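Local coordinates for 49 protein (Murid herpesvirus 4, PDB 6A4V) that probably promotes gammaherpesvirus replication by interacting with the host enzyme poly(ADP-ribose) polymerase 1, at residues R178-M183 / L220-S225. Residues are numbered along the deposited sequence; the frame is centred on the assembly and turned at random.
Sequences RKISSM and LVYWVS
Ile-180 and Tyr-222 make the main apolar contact between the two helical segments: CD1 of Ile-180 lies 3.8 Å from CD1 and 3.9 Å from CE1 of Tyr-222, so the methyl lies against the CD1-CE1 bond of the ring, approaching obliquely. Farther along the ring, the CE methyl of Met-183 comes within 4.2 Å of the Tyr-222 OH, a looser van der Waals approach. In Ile-180, chi1 of -59° puts CG1 beside the backbone N and chi2 of -91°, off a staggered value, then turns CD1 to the Tyr-222 ring, while Tyr-222 holds CG opposite its own N (chi1 169°) and carries the ring into the gap between the helices. The packing is sparse, burying 116 Å² in total, and the closest CA atoms, those of Ile-180 and Tyr-222, remain 8.5 Å apart. Helices 173-184 and 213-235 are thus joined through side-chain ends within a predominantly alpha-helical fold, classed with the BRRF1-like herpesvirus proteins. The buried phenol hydroxyl is satisfied by a hydrogen bond to Phe-198 O on helix 195-203, whose residues Thr-197 and Phe-198 also touch Met-183. At the edge of the phenol away from Ile-180, CD2 of Tyr-222 sits 3.8 Å above the indole plane of Trp-223, offset toward its rim.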
ATOM      1  N   ARG B 178     -23.525   1.808  18.452  1.00105.88           N
ATOM      2  CA  ARG B 178     -23.610   0.568  17.652  1.00108.34           C
ATOM      3  C   ARG B 178     -22.297   0.319  16.895  1.00109.84           C
ATOM      4  O   ARG B 178     -21.708  -0.789  16.998  1.00 71.14           O
ATOM      5  CB  ARG B 178     -24.777   0.621  16.657  1.00118.06           C
ATOM      6  CG  ARG B 178     -25.188  -0.737  16.093  1.00114.37           C
ATOM      7  CD  ARG B 178     -26.693  -0.954  16.033  1.00119.90           C
ATOM      8  NE  ARG B 178     -27.361  -0.702  17.313  1.00125.86           N
ATOM      9  CZ  ARG B 178     -28.579  -1.131  17.651  1.00122.53           C
ATOM     10  NH1 ARG B 178     -29.224  -2.001  16.889  1.00103.31           N
ATOM     11  NH2 ARG B 178     -29.137  -0.690  18.766  1.00111.80           N
ATOM     12  N   LYS B 179     -21.863   1.334  16.125  1.00119.12           N
ATOM     13  CA  LYS B 179     -20.714   1.230  15.195  1.00111.78           C
ATOM     14  C   LYS B 179     -19.426   1.099  16.018  1.00 97.21           C
ATOM     15  O   LYS B 179     -18.675   0.125  15.865  1.00 89.96           O
ATOM     16  CB  LYS B 179     -20.710   2.410  14.211  1.00119.57           C
ATOM     17  CG  LYS B 179     -21.789   2.319  13.134  1.00131.67           C
ATOM     18  CD  LYS B 179     -22.004   3.560  12.283  1.00129.64           C
ATOM     19  CE  LYS B 179     -23.151   3.378  11.307  1.00124.24           C
ATOM     20  NZ  LYS B 179     -23.401   4.594  10.497  1.00125.25           N
ATOM     21  N   ILE B 180     -19.217   2.061  16.926  1.00 96.09           N
ATOM     22  CA  ILE B 180     -18.115   2.038  17.897  1.00 85.38           C
ATOM     23  C   ILE B 180     -17.859   0.582  18.317  1.00 89.16           C
ATOM     24  O   ILE B 180     -16.828   0.001  17.967  1.00 86.27           O
ATOM     25  CB  ILE B 180     -18.441   2.927  19.108  1.00 84.79           C
ATOM     26  CG1 ILE B 180     -18.684   4.391  18.710  1.00 89.69           C
ATOM     27  CG2 ILE B 180     -17.366   2.777  20.174  1.00 92.45           C
ATOM     28  CD1 ILE B 180     -17.459   5.287  18.723  1.00 83.95           C
ATOM     29  N   SER B 181     -18.832  -0.021  19.011  1.00 81.06           N
ATOM     30  CA  SER B 181     -18.646  -1.334  19.606  1.00 91.09           C
ATOM     31  C   SER B 181     -18.430  -2.412  18.520  1.00 95.62           C
ATOM     32  O   SER B 181     -17.756  -3.414  18.786  1.00 88.41           O
ATOM     33  CB  SER B 181     -19.766  -1.665  20.589  1.00 90.19           C
ATOM     34  OG  SER B 181     -20.697  -2.590  20.049  1.00 89.28           O
ATOM     35  N   SER B 182     -18.932  -2.208  17.291  1.00 91.15           N
ATOM     36  CA  SER B 182     -18.607  -3.133  16.166  1.00 88.97           C
ATOM     37  C   SER B 182     -17.116  -3.053  15.797  1.00 93.17           C
ATOM     38  O   SER B 182     -16.519  -4.088  15.421  1.00 88.14           O
ATOM     39  CB  SER B 182     -19.477  -2.876  14.964  1.00 90.49           C
ATOM     40  OG  SER B 182     -19.132  -1.654  14.336  1.00 92.98           O
ATOM     41  N   MET B 183     -16.553  -1.825  15.861  1.00 90.92           N
ATOM     42  CA  MET B 183     -15.101  -1.559  15.726  1.00 72.40           C
ATOM     43  C   MET B 183     -14.409  -2.237  16.902  1.00 67.68           C
ATOM     44  O   MET B 183     -13.570  -3.179  16.722  1.00 61.30           O
ATOM     45  CB  MET B 183     -14.698  -0.078  15.830  1.00 81.55           C
ATOM     46  CG  MET B 183     -15.470   0.924  14.997  1.00 79.24           C
ATOM     47  SD  MET B 183     -14.826   1.018  13.340  1.00 83.34           S
ATOM     48  CE  MET B 183     -13.079   1.281  13.621  1.00 89.54           C
ATOM     49  N   LEU B 220     -10.950  11.349  23.625  1.00 54.26           N
ATOM     50  CA  LEU B 220      -9.855  10.807  24.434  1.00 50.09           C
ATOM     51  C   LEU B 220     -10.142   9.352  24.766  1.00 47.97           C
ATOM     52  O   LEU B 220      -9.255   8.500  24.786  1.00 46.05           O
ATOM     53  CB  LEU B 220      -9.721  11.559  25.744  1.00 47.04           C
ATOM     54  CG  LEU B 220      -8.619  10.999  26.636  1.00 49.99           C
ATOM     55  CD1 LEU B 220      -7.321  10.832  25.853  1.00 55.40           C
ATOM     56  CD2 LEU B 220      -8.397  11.901  27.838  1.00 46.75           C
ATOM     57  N   VAL B 221     -11.411   9.106  25.070  1.00 46.77           N
ATOM     58  CA  VAL B 221     -11.827   7.854  25.534  1.00 44.93           C
ATOM     59  C   VAL B 221     -11.582   6.861  24.419  1.00 47.52           C
ATOM     60  O   VAL B 221     -11.106   5.754  24.656  1.00 56.41           O
ATOM     61  CB  VAL B 221     -13.319   7.844  25.911  1.00 43.62           C
ATOM     62  CG1 VAL B 221     -13.901   6.452  25.765  1.00 50.75           C
ATOM     63  CG2 VAL B 221     -13.557   8.375  27.297  1.00 43.92           C
ATOM     64  N   TYR B 222     -12.055   7.251  23.241  1.00 49.25           N
ATOM     65  CA  TYR B 222     -12.084   6.382  22.066  1.00 49.56           C
ATOM     66  C   TYR B 222     -10.636   6.013  21.724  1.00 49.42           C
ATOM     67  O   TYR B 222     -10.335   4.873  21.529  1.00 57.96           O
ATOM     68  CB  TYR B 222     -12.786   7.125  20.927  1.00 41.87           C
ATOM     69  CG  TYR B 222     -12.702   6.511  19.555  1.00 44.63           C
ATOM     70  CD1 TYR B 222     -13.692   5.650  19.100  1.00 40.00           C
ATOM     71  CD2 TYR B 222     -11.679   6.838  18.681  1.00 38.26           C
ATOM     72  CE1 TYR B 222     -13.656   5.127  17.820  1.00 38.91           C
ATOM     73  CE2 TYR B 222     -11.646   6.340  17.386  1.00 42.80           C
ATOM     74  CZ  TYR B 222     -12.626   5.455  16.962  1.00 42.71           C
ATOM     75  OH  TYR B 222     -12.623   4.919  15.699  1.00 35.92           O
ATOM     76  N   TRP B 223      -9.747   7.004  21.730  1.00 44.42           N
ATOM     77  CA  TRP B 223      -8.370   6.728  21.412  1.00 51.07           C
ATOM     78  C   TRP B 223      -7.659   5.947  22.512  1.00 51.02           C
ATOM     79  O   TRP B 223      -6.730   5.204  22.219  1.00 45.65           O
ATOM     80  CB  TRP B 223      -7.606   7.990  21.042  1.00 50.68           C
ATOM     81  CG  TRP B 223      -8.014   8.440  19.678  1.00 49.60           C
ATOM     82  CD1 TRP B 223      -8.773   9.525  19.365  1.00 53.89           C
ATOM     83  CD2 TRP B 223      -7.721   7.790  18.438  1.00 51.16           C
ATOM     84  NE1 TRP B 223      -8.960   9.605  18.018  1.00 45.87           N
ATOM     85  CE2 TRP B 223      -8.309   8.563  17.418  1.00 55.02           C
ATOM     86  CE3 TRP B 223      -6.931   6.698  18.075  1.00 51.54           C
ATOM     87  CZ2 TRP B 223      -8.196   8.225  16.066  1.00 51.72           C
ATOM     88  CZ3 TRP B 223      -6.794   6.383  16.745  1.00 37.64           C
ATOM     89  CH2 TRP B 223      -7.461   7.107  15.761  1.00 50.93           C
ATOM     90  N   VAL B 224      -8.112   6.058  23.756  1.00 48.89           N
ATOM     91  CA  VAL B 224      -7.501   5.245  24.768  1.00 46.86           C
ATOM     92  C   VAL B 224      -7.920   3.800  24.483  1.00 40.56           C
ATOM     93  O   VAL B 224      -7.137   2.910  24.558  1.00 45.43           O
ATOM     94  CB  VAL B 224      -7.906   5.672  26.196  1.00 48.47           C
ATOM     95  CG1 VAL B 224      -7.875   4.509  27.160  1.00 50.12           C
ATOM     96  CG2 VAL B 224      -7.045   6.788  26.747  1.00 46.18           C
ATOM     97  N   SER B 225      -9.201   3.599  24.221  1.00 37.19           N
ATOM     98  CA  SER B 225      -9.735   2.312  23.943  1.00 43.87           C
ATOM     99  C   SER B 225      -8.978   1.711  22.741  1.00 43.96           C
ATOM    100  O   SER B 225      -8.557   0.613  22.803  1.00 40.18           O
ATOM    101  CB  SER B 225     -11.218   2.342  23.671  1.00 42.76           C
ATOM    102  OG  SER B 225     -11.933   3.211  24.560  1.00 46.04           O
TER